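Local structure of PA0833-PD protein (Pseudomonas aeruginosa PAO1, 6JFW) at residues 42-56 against 88-102. The protein probably binds peptidoglycan through this OmpA-C-like periplasmic domain, tying the outer membrane to the cell wall. Sequence-based numbering, arbitrary orientation.
Sequences ANIAPSFYAPLNNLA and RRAQSVAGYLTAQGV
Tyr96 is the main bump of this contact, its ring pushed from helix 88-99 into a hollow formed by Ile44, Tyr49, Leu52 and Asn53. CG of Tyr96 stands anti to the backbone N (chi1 -171°), which carries the ring across to helix 49-56. Leu52 CD1 lies over one ring face in a CH-pi contact, 4.3 Å from the centroid, while Leu52 CB touches Tyr96 CE1 at 3.6 Å. The ring edge of Tyr96 is turned toward the face of Tyr49, a T-shaped pair with planes at 67°. At the root of the ring, Ile44 CD1 presses on Tyr96 CB at 3.5 Å. The axes of helices 49-56 and 88-99 cross at -62° and come within 9.4 Å of each other. Where their backbones converge, the small Ala56 accepts larger neighbours: its CB meets Leu97 CD2, Gln100 CB and Val102 CG2, each within 3.8 Å. Beyond the Schellman motif at Gly101, the chain brings Val102 back against this alanine. At the other end, Ala42 nestles against Arg88 and Arg89, and Ser92 OG donates to Ala42 O (2.6 Å). Arg89 also bonds Ser41 O, so helix 79-99 grips the loop twice. Both helices cover the sheet of the OmpA-C-like fold; they are held together mainly by apolar and aromatic packing, while the loop before helix 49-56 is tied down through its carbonyls by Ser92 and Arg89.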
ATOM      1  N   ALA A  42       2.727  -1.426 -13.447  1.00 17.82           N
ATOM      2  CA  ALA A  42       2.428  -0.465 -12.397  1.00 17.88           C
ATOM      3  C   ALA A  42       1.090   0.228 -12.619  1.00 19.33           C
ATOM      4  O   ALA A  42       0.801   1.222 -11.947  1.00 23.01           O
ATOM      5  CB  ALA A  42       3.551   0.568 -12.287  1.00 21.08           C
ATOM      6  N   ASN A  43       0.278  -0.260 -13.553  1.00 18.83           N
ATOM      7  CA  ASN A  43      -1.085   0.229 -13.703  1.00 23.34           C
ATOM      8  C   ASN A  43      -1.974  -0.385 -12.635  1.00 21.10           C
ATOM      9  O   ASN A  43      -1.854  -1.573 -12.312  1.00 20.47           O
ATOM     10  CB  ASN A  43      -1.650  -0.105 -15.085  1.00 31.19           C
ATOM     11  CG  ASN A  43      -0.762   0.365 -16.217  1.00 36.25           C
ATOM     12  OD1 ASN A  43      -0.468  -0.394 -17.141  1.00 45.04           O
ATOM     13  ND2 ASN A  43      -0.334   1.619 -16.157  1.00 38.52           N
ATOM     14  N   ILE A  44      -2.878   0.424 -12.089  1.00 26.52           N
ATOM     15  CA  ILE A  44      -3.810  -0.063 -11.083  1.00 19.21           C
ATOM     16  C   ILE A  44      -4.867  -0.935 -11.746  1.00 16.00           C
ATOM     17  O   ILE A  44      -5.353  -0.630 -12.844  1.00 17.37           O
ATOM     18  CB  ILE A  44      -4.428   1.128 -10.332  1.00 17.09           C
ATOM     19  CG1 ILE A  44      -3.323   1.904  -9.612  1.00 17.78           C
ATOM     20  CG2 ILE A  44      -5.497   0.667  -9.354  1.00 15.40           C
ATOM     21  CD1 ILE A  44      -3.715   3.295  -9.207  1.00 25.01           C
ATOM     22  N   ALA A  45      -5.210  -2.044 -11.094  1.00 16.78           N
ATOM     23  CA  ALA A  45      -6.183  -2.966 -11.654  1.00 19.41           C
ATOM     24  C   ALA A  45      -7.584  -2.359 -11.597  1.00 18.27           C
ATOM     25  O   ALA A  45      -7.916  -1.638 -10.652  1.00 16.18           O
ATOM     26  CB  ALA A  45      -6.153  -4.295 -10.901  1.00 18.93           C
ATOM     27  N   PRO A  46      -8.422  -2.631 -12.606  1.00 20.74           N
ATOM     28  CA  PRO A  46      -9.755  -1.993 -12.652  1.00 18.71           C
ATOM     29  C   PRO A  46     -10.566  -2.174 -11.379  1.00 20.30           C
ATOM     30  O   PRO A  46     -11.192  -1.222 -10.900  1.00 23.69           O
ATOM     31  CB  PRO A  46     -10.426  -2.671 -13.860  1.00 28.91           C
ATOM     32  CG  PRO A  46      -9.519  -3.821 -14.258  1.00 27.69           C
ATOM     33  CD  PRO A  46      -8.154  -3.461 -13.790  1.00 21.19           C
ATOM     34  N   SER A  47     -10.541  -3.382 -10.809  1.00 17.80           N
ATOM     35  CA  SER A  47     -11.251  -3.764  -9.596  1.00 24.05           C
ATOM     36  C   SER A  47     -10.764  -3.041  -8.346  1.00 22.18           C
ATOM     37  O   SER A  47     -11.450  -3.081  -7.320  1.00 26.39           O
ATOM     38  CB  SER A  47     -11.104  -5.261  -9.370  1.00 33.08           C
ATOM     39  OG  SER A  47      -9.736  -5.552  -9.119  1.00 38.11           O
ATOM     40  N   PHE A  48      -9.583  -2.433  -8.379  1.00 21.58           N
ATOM     41  CA  PHE A  48      -9.041  -1.806  -7.183  1.00 18.40           C
ATOM     42  C   PHE A  48      -9.290  -0.305  -7.137  1.00 16.83           C
ATOM     43  O   PHE A  48      -8.891   0.349  -6.167  1.00 14.78           O
ATOM     44  CB  PHE A  48      -7.545  -2.089  -7.067  1.00 21.44           C
ATOM     45  CG  PHE A  48      -7.042  -2.006  -5.667  1.00 18.99           C
ATOM     46  CD1 PHE A  48      -7.422  -2.949  -4.735  1.00 21.05           C
ATOM     47  CD2 PHE A  48      -6.215  -0.977  -5.271  1.00 18.65           C
ATOM     48  CE1 PHE A  48      -6.978  -2.870  -3.435  1.00 23.94           C
ATOM     49  CE2 PHE A  48      -5.767  -0.896  -3.969  1.00 20.12           C
ATOM     50  CZ  PHE A  48      -6.146  -1.847  -3.053  1.00 19.33           C
ATOM     51  N   TYR A  49      -9.944   0.247  -8.157  1.00  9.80           N
ATOM     52  CA  TYR A  49     -10.246   1.674  -8.169  1.00 15.31           C
ATOM     53  C   TYR A  49     -11.128   2.057  -6.989  1.00 14.80           C
ATOM     54  O   TYR A  49     -10.847   3.029  -6.277  1.00 15.74           O
ATOM     55  CB  TYR A  49     -10.924   2.046  -9.485  1.00 17.14           C
ATOM     56  CG  TYR A  49      -9.963   2.305 -10.616  1.00 18.38           C
ATOM     57  CD1 TYR A  49      -8.866   1.481 -10.828  1.00 18.82           C
ATOM     58  CD2 TYR A  49     -10.159   3.370 -11.479  1.00 23.00           C
ATOM     59  CE1 TYR A  49      -7.986   1.720 -11.864  1.00 19.92           C
ATOM     60  CE2 TYR A  49      -9.289   3.618 -12.516  1.00 34.59           C
ATOM     61  CZ  TYR A  49      -8.203   2.790 -12.705  1.00 26.92           C
ATOM     62  OH  TYR A  49      -7.335   3.035 -13.743  1.00 28.67           O
ATOM     63  N   ALA A  50     -12.195   1.304  -6.763  1.00 16.06           N
ATOM     64  CA  ALA A  50     -13.157   1.671  -5.734  1.00 15.10           C
ATOM     65  C   ALA A  50     -12.594   1.466  -4.327  1.00 14.73           C
ATOM     66  O   ALA A  50     -12.824   2.320  -3.461  1.00 16.10           O
ATOM     67  CB  ALA A  50     -14.462   0.898  -5.929  1.00 18.16           C
ATOM     68  N   PRO A  51     -11.872   0.372  -4.037  1.00 17.30           N
ATOM     69  CA  PRO A  51     -11.146   0.321  -2.754  1.00 16.61           C
ATOM     70  C   PRO A  51     -10.245   1.525  -2.526  1.00 14.16           C
ATOM     71  O   PRO A  51     -10.242   2.095  -1.427  1.00 15.99           O
ATOM     72  CB  PRO A  51     -10.354  -0.987  -2.864  1.00 18.35           C
ATOM     73  CG  PRO A  51     -11.214  -1.854  -3.694  1.00 17.86           C
ATOM     74  CD  PRO A  51     -11.849  -0.941  -4.714  1.00 19.55           C
ATOM     75  N   LEU A  52      -9.488   1.938  -3.545  1.00 15.14           N
ATOM     76  CA  LEU A  52      -8.642   3.121  -3.404  1.00 14.32           C
ATOM     77  C   LEU A  52      -9.475   4.377  -3.186  1.00 10.75           C
ATOM     78  O   LEU A  52      -9.075   5.268  -2.427  1.00 15.58           O
ATOM     79  CB  LEU A  52      -7.748   3.279  -4.631  1.00 11.42           C
ATOM     80  CG  LEU A  52      -6.502   2.396  -4.647  1.00 14.09           C
ATOM     81  CD1 LEU A  52      -5.768   2.505  -5.974  1.00 17.02           C
ATOM     82  CD2 LEU A  52      -5.582   2.749  -3.486  1.00 19.78           C
ATOM     83  N   ASN A  53     -10.630   4.474  -3.853  1.00 13.18           N
ATOM     84  CA  ASN A  53     -11.535   5.593  -3.605  1.00 12.19           C
ATOM     85  C   ASN A  53     -11.926   5.664  -2.136  1.00 12.42           C
ATOM     86  O   ASN A  53     -11.941   6.748  -1.540  1.00 12.39           O
ATOM     87  CB  ASN A  53     -12.790   5.470  -4.471  1.00 13.74           C
ATOM     88  CG  ASN A  53     -12.517   5.699  -5.943  1.00 20.42           C
ATOM     89  OD1 ASN A  53     -11.472   6.224  -6.322  1.00 21.27           O
ATOM     90  ND2 ASN A  53     -13.471   5.312  -6.783  1.00 20.47           N
ATOM     91  N   ASN A  54     -12.250   4.515  -1.538  1.00 12.70           N
ATOM     92  CA  ASN A  54     -12.610   4.487  -0.124  1.00 12.77           C
ATOM     93  C   ASN A  54     -11.431   4.882   0.753  1.00 15.19           C
ATOM     94  O   ASN A  54     -11.597   5.617   1.735  1.00 11.34           O
ATOM     95  CB  ASN A  54     -13.123   3.099   0.259  1.00 14.86           C
ATOM     96  CG  ASN A  54     -14.578   2.899  -0.105  1.00 16.28           C
ATOM     97  OD1 ASN A  54     -15.462   3.546   0.456  1.00 21.41           O
ATOM     98  ND2 ASN A  54     -14.838   1.995  -1.043  1.00 19.63           N
ATOM     99  N   LEU A  55     -10.231   4.400   0.420  1.00 13.99           N
ATOM    100  CA  LEU A  55      -9.042   4.777   1.178  1.00 14.11           C
ATOM    101  C   LEU A  55      -8.817   6.282   1.141  1.00 13.78           C
ATOM    102  O   LEU A  55      -8.517   6.898   2.170  1.00 16.85           O
ATOM    103  CB  LEU A  55      -7.816   4.044   0.634  1.00 16.71           C
ATOM    104  CG  LEU A  55      -7.613   2.596   1.077  1.00 23.44           C
ATOM    105  CD1 LEU A  55      -6.353   2.014   0.457  1.00 19.32           C
ATOM    106  CD2 LEU A  55      -7.545   2.523   2.587  1.00 19.29           C
ATOM    107  N   ALA A  56      -8.956   6.892  -0.040  1.00 12.12           N
ATOM    108  CA  ALA A  56      -8.751   8.332  -0.156  1.00 11.98           C
ATOM    109  C   ALA A  56      -9.737   9.104   0.711  1.00 15.11           C
ATOM    110  O   ALA A  56      -9.371  10.104   1.340  1.00 15.34           O
ATOM    111  CB  ALA A  56      -8.871   8.763  -1.619  1.00 12.20           C
ATOM    112  N   ARG A  88       7.967   2.308  -8.887  1.00 16.78           N
ATOM    113  CA  ARG A  88       6.914   2.574  -9.866  1.00 15.85           C
ATOM    114  C   ARG A  88       5.536   2.271  -9.296  1.00 15.87           C
ATOM    115  O   ARG A  88       4.573   3.006  -9.552  1.00 10.93           O
ATOM    116  CB  ARG A  88       7.131   1.737 -11.126  1.00 17.31           C
ATOM    117  CG  ARG A  88       8.349   2.077 -11.962  1.00 25.75           C
ATOM    118  CD  ARG A  88       8.379   1.171 -13.188  1.00 23.66           C
ATOM    119  NE  ARG A  88       9.729   0.944 -13.694  1.00 26.65           N
ATOM    120  CZ  ARG A  88      10.015   0.148 -14.721  1.00 33.00           C
ATOM    121  NH1 ARG A  88       9.045  -0.495 -15.357  1.00 25.32           N
ATOM    122  NH2 ARG A  88      11.272  -0.003 -15.113  1.00 30.20           N
ATOM    123  N   ARG A  89       5.413   1.178  -8.544  1.00 16.30           N
ATOM    124  CA  ARG A  89       4.105   0.774  -8.042  1.00 14.54           C
ATOM    125  C   ARG A  89       3.635   1.694  -6.921  1.00 11.60           C
ATOM    126  O   ARG A  89       2.446   2.030  -6.844  1.00 14.16           O
ATOM    127  CB  ARG A  89       4.157  -0.690  -7.597  1.00 12.15           C
ATOM    128  CG  ARG A  89       4.155  -1.652  -8.787  1.00 17.05           C
ATOM    129  CD  ARG A  89       4.186  -3.127  -8.403  1.00 18.71           C
ATOM    130  NE  ARG A  89       3.645  -3.946  -9.488  1.00 16.99           N
ATOM    131  CZ  ARG A  89       3.297  -5.224  -9.375  1.00 22.78           C
ATOM    132  NH1 ARG A  89       3.440  -5.859  -8.219  1.00 15.55           N
ATOM    133  NH2 ARG A  89       2.806  -5.870 -10.424  1.00 24.05           N
ATOM    134  N   ALA A  90       4.553   2.134  -6.057  1.00 13.89           N
ATOM    135  CA  ALA A  90       4.191   3.100  -5.024  1.00 12.56           C
ATOM    136  C   ALA A  90       3.807   4.442  -5.635  1.00 16.04           C
ATOM    137  O   ALA A  90       2.903   5.123  -5.133  1.00 15.72           O
ATOM    138  CB  ALA A  90       5.345   3.267  -4.035  1.00 14.81           C
ATOM    139  N   GLN A  91       4.486   4.835  -6.718  1.00 15.80           N
ATOM    140  CA  GLN A  91       4.139   6.061  -7.434  1.00 21.52           C
ATOM    141  C   GLN A  91       2.699   6.029  -7.925  1.00 14.36           C
ATOM    142  O   GLN A  91       1.957   7.008  -7.782  1.00 15.62           O
ATOM    143  CB  GLN A  91       5.097   6.263  -8.614  1.00 15.46           C
ATOM    144  CG  GLN A  91       4.559   7.158  -9.738  1.00 27.00           C
ATOM    145  CD  GLN A  91       3.880   6.384 -10.866  1.00 36.96           C
ATOM    146  OE1 GLN A  91       4.308   5.287 -11.232  1.00 31.18           O
ATOM    147  NE2 GLN A  91       2.820   6.959 -11.423  1.00 26.17           N
ATOM    148  N   SER A  92       2.291   4.907  -8.524  1.00 14.64           N
ATOM    149  CA  SER A  92       0.960   4.816  -9.112  1.00 13.51           C
ATOM    150  C   SER A  92      -0.124   4.955  -8.054  1.00 12.51           C
ATOM    151  O   SER A  92      -1.119   5.659  -8.262  1.00 13.01           O
ATOM    152  CB  SER A  92       0.808   3.487  -9.849  1.00 14.02           C
ATOM    153  OG  SER A  92       1.639   3.439 -10.995  1.00 26.04           O
ATOM    154  N   VAL A  93       0.047   4.280  -6.917  1.00 13.24           N
ATOM    155  CA  VAL A  93      -0.929   4.365  -5.837  1.00 11.01           C
ATOM    156  C   VAL A  93      -1.011   5.793  -5.311  1.00 14.60           C
ATOM    157  O   VAL A  93      -2.103   6.342  -5.114  1.00 12.97           O
ATOM    158  CB  VAL A  93      -0.573   3.368  -4.720  1.00 11.68           C
ATOM    159  CG1 VAL A  93      -1.484   3.560  -3.518  1.00 10.70           C
ATOM    160  CG2 VAL A  93      -0.657   1.941  -5.241  1.00 13.33           C
ATOM    161  N   ALA A  94       0.147   6.418  -5.088  1.00 15.25           N
ATOM    162  CA  ALA A  94       0.171   7.793  -4.599  1.00 16.30           C
ATOM    163  C   ALA A  94      -0.454   8.751  -5.603  1.00 13.17           C
ATOM    164  O   ALA A  94      -1.203   9.658  -5.223  1.00 17.95           O
ATOM    165  CB  ALA A  94       1.606   8.213  -4.289  1.00 14.53           C
ATOM    166  N   GLY A  95      -0.146   8.573  -6.889  1.00 13.95           N
ATOM    167  CA  GLY A  95      -0.741   9.428  -7.905  1.00 17.29           C
ATOM    168  C   GLY A  95      -2.252   9.308  -7.953  1.00 16.45           C
ATOM    169  O   GLY A  95      -2.957  10.303  -8.129  1.00 18.95           O
ATOM    170  N   TYR A  96      -2.767   8.087  -7.790  1.00 13.34           N
ATOM    171  CA  TYR A  96      -4.214   7.895  -7.763  1.00 13.75           C
ATOM    172  C   TYR A  96      -4.834   8.598  -6.562  1.00 13.98           C
ATOM    173  O   TYR A  96      -5.827   9.321  -6.696  1.00 15.97           O
ATOM    174  CB  TYR A  96      -4.550   6.403  -7.742  1.00 17.27           C
ATOM    175  CG  TYR A  96      -6.022   6.114  -7.937  1.00 22.92           C
ATOM    176  CD1 TYR A  96      -6.903   6.126  -6.862  1.00 16.91           C
ATOM    177  CD2 TYR A  96      -6.532   5.834  -9.198  1.00 23.47           C
ATOM    178  CE1 TYR A  96      -8.248   5.870  -7.038  1.00 21.05           C
ATOM    179  CE2 TYR A  96      -7.877   5.574  -9.383  1.00 24.14           C
ATOM    180  CZ  TYR A  96      -8.730   5.593  -8.300  1.00 23.60           C
ATOM    181  OH  TYR A  96     -10.069   5.335  -8.479  1.00 19.55           O
ATOM    182  N   LEU A  97      -4.259   8.390  -5.375  1.00 12.06           N
ATOM    183  CA  LEU A  97      -4.808   8.995  -4.166  1.00 12.19           C
ATOM    184  C   LEU A  97      -4.823  10.516  -4.260  1.00  9.69           C
ATOM    185  O   LEU A  97      -5.777  11.162  -3.814  1.00 11.35           O
ATOM    186  CB  LEU A  97      -4.010   8.538  -2.945  1.00 13.28           C
ATOM    187  CG  LEU A  97      -4.199   7.077  -2.538  1.00 11.87           C
ATOM    188  CD1 LEU A  97      -3.183   6.677  -1.478  1.00 10.36           C
ATOM    189  CD2 LEU A  97      -5.618   6.845  -2.036  1.00 12.22           C
ATOM    190  N   THR A  98      -3.777  11.105  -4.844  1.00 12.06           N
ATOM    191  CA  THR A  98      -3.745  12.557  -4.994  1.00 16.48           C
ATOM    192  C   THR A  98      -4.774  13.031  -6.011  1.00 14.41           C
ATOM    193  O   THR A  98      -5.383  14.095  -5.836  1.00 17.25           O
ATOM    194  CB  THR A  98      -2.344  13.019  -5.396  1.00 19.92           C
ATOM    195  OG1 THR A  98      -1.853  12.200  -6.463  1.00 25.12           O
ATOM    196  CG2 THR A  98      -1.400  12.926  -4.216  1.00 17.45           C
ATOM    197  N   ALA A  99      -4.986  12.258  -7.080  1.00 12.79           N
ATOM    198  CA  ALA A  99      -6.039  12.595  -8.033  1.00 13.50           C
ATOM    199  C   ALA A  99      -7.410  12.587  -7.371  1.00 16.28           C
ATOM    200  O   ALA A  99      -8.307  13.326  -7.793  1.00 17.58           O
ATOM    201  CB  ALA A  99      -6.011  11.623  -9.212  1.00 15.34           C
ATOM    202  N   GLN A 100      -7.590  11.768  -6.336  1.00 15.92           N
ATOM    203  CA  GLN A 100      -8.850  11.713  -5.606  1.00 17.15           C
ATOM    204  C   GLN A 100      -8.990  12.818  -4.568  1.00 20.15           C
ATOM    205  O   GLN A 100     -10.036  12.901  -3.916  1.00 25.61           O
ATOM    206  CB  GLN A 100      -9.006  10.348  -4.931  1.00 18.41           C
ATOM    207  CG  GLN A 100      -9.216   9.207  -5.909  1.00 27.54           C
ATOM    208  CD  GLN A 100     -10.512   9.342  -6.684  1.00 29.59           C
ATOM    209  OE1 GLN A 100     -11.598   9.140  -6.138  1.00 32.54           O
ATOM    210  NE2 GLN A 100     -10.408   9.692  -7.960  1.00 25.45           N
ATOM    211  N   GLY A 101      -7.978  13.664  -4.391  1.00 17.94           N
ATOM    212  CA  GLY A 101      -8.091  14.803  -3.504  1.00 17.73           C
ATOM    213  C   GLY A 101      -7.297  14.716  -2.220  1.00 21.58           C
ATOM    214  O   GLY A 101      -7.403  15.627  -1.390  1.00 17.19           O
ATOM    215  N   VAL A 102      -6.513  13.659  -2.016  1.00 17.21           N
ATOM    216  CA  VAL A 102      -5.638  13.603  -0.853  1.00 14.87           C
ATOM    217  C   VAL A 102      -4.506  14.604  -1.038  1.00 18.56           C
ATOM    218  O   VAL A 102      -3.864  14.649  -2.095  1.00 16.09           O
ATOM    219  CB  VAL A 102      -5.103  12.178  -0.646  1.00 16.25           C
ATOM    220  CG1 VAL A 102      -4.133  12.148   0.517  1.00 17.64           C
ATOM    221  CG2 VAL A 102      -6.251  11.210  -0.401  1.00 13.96           C
TER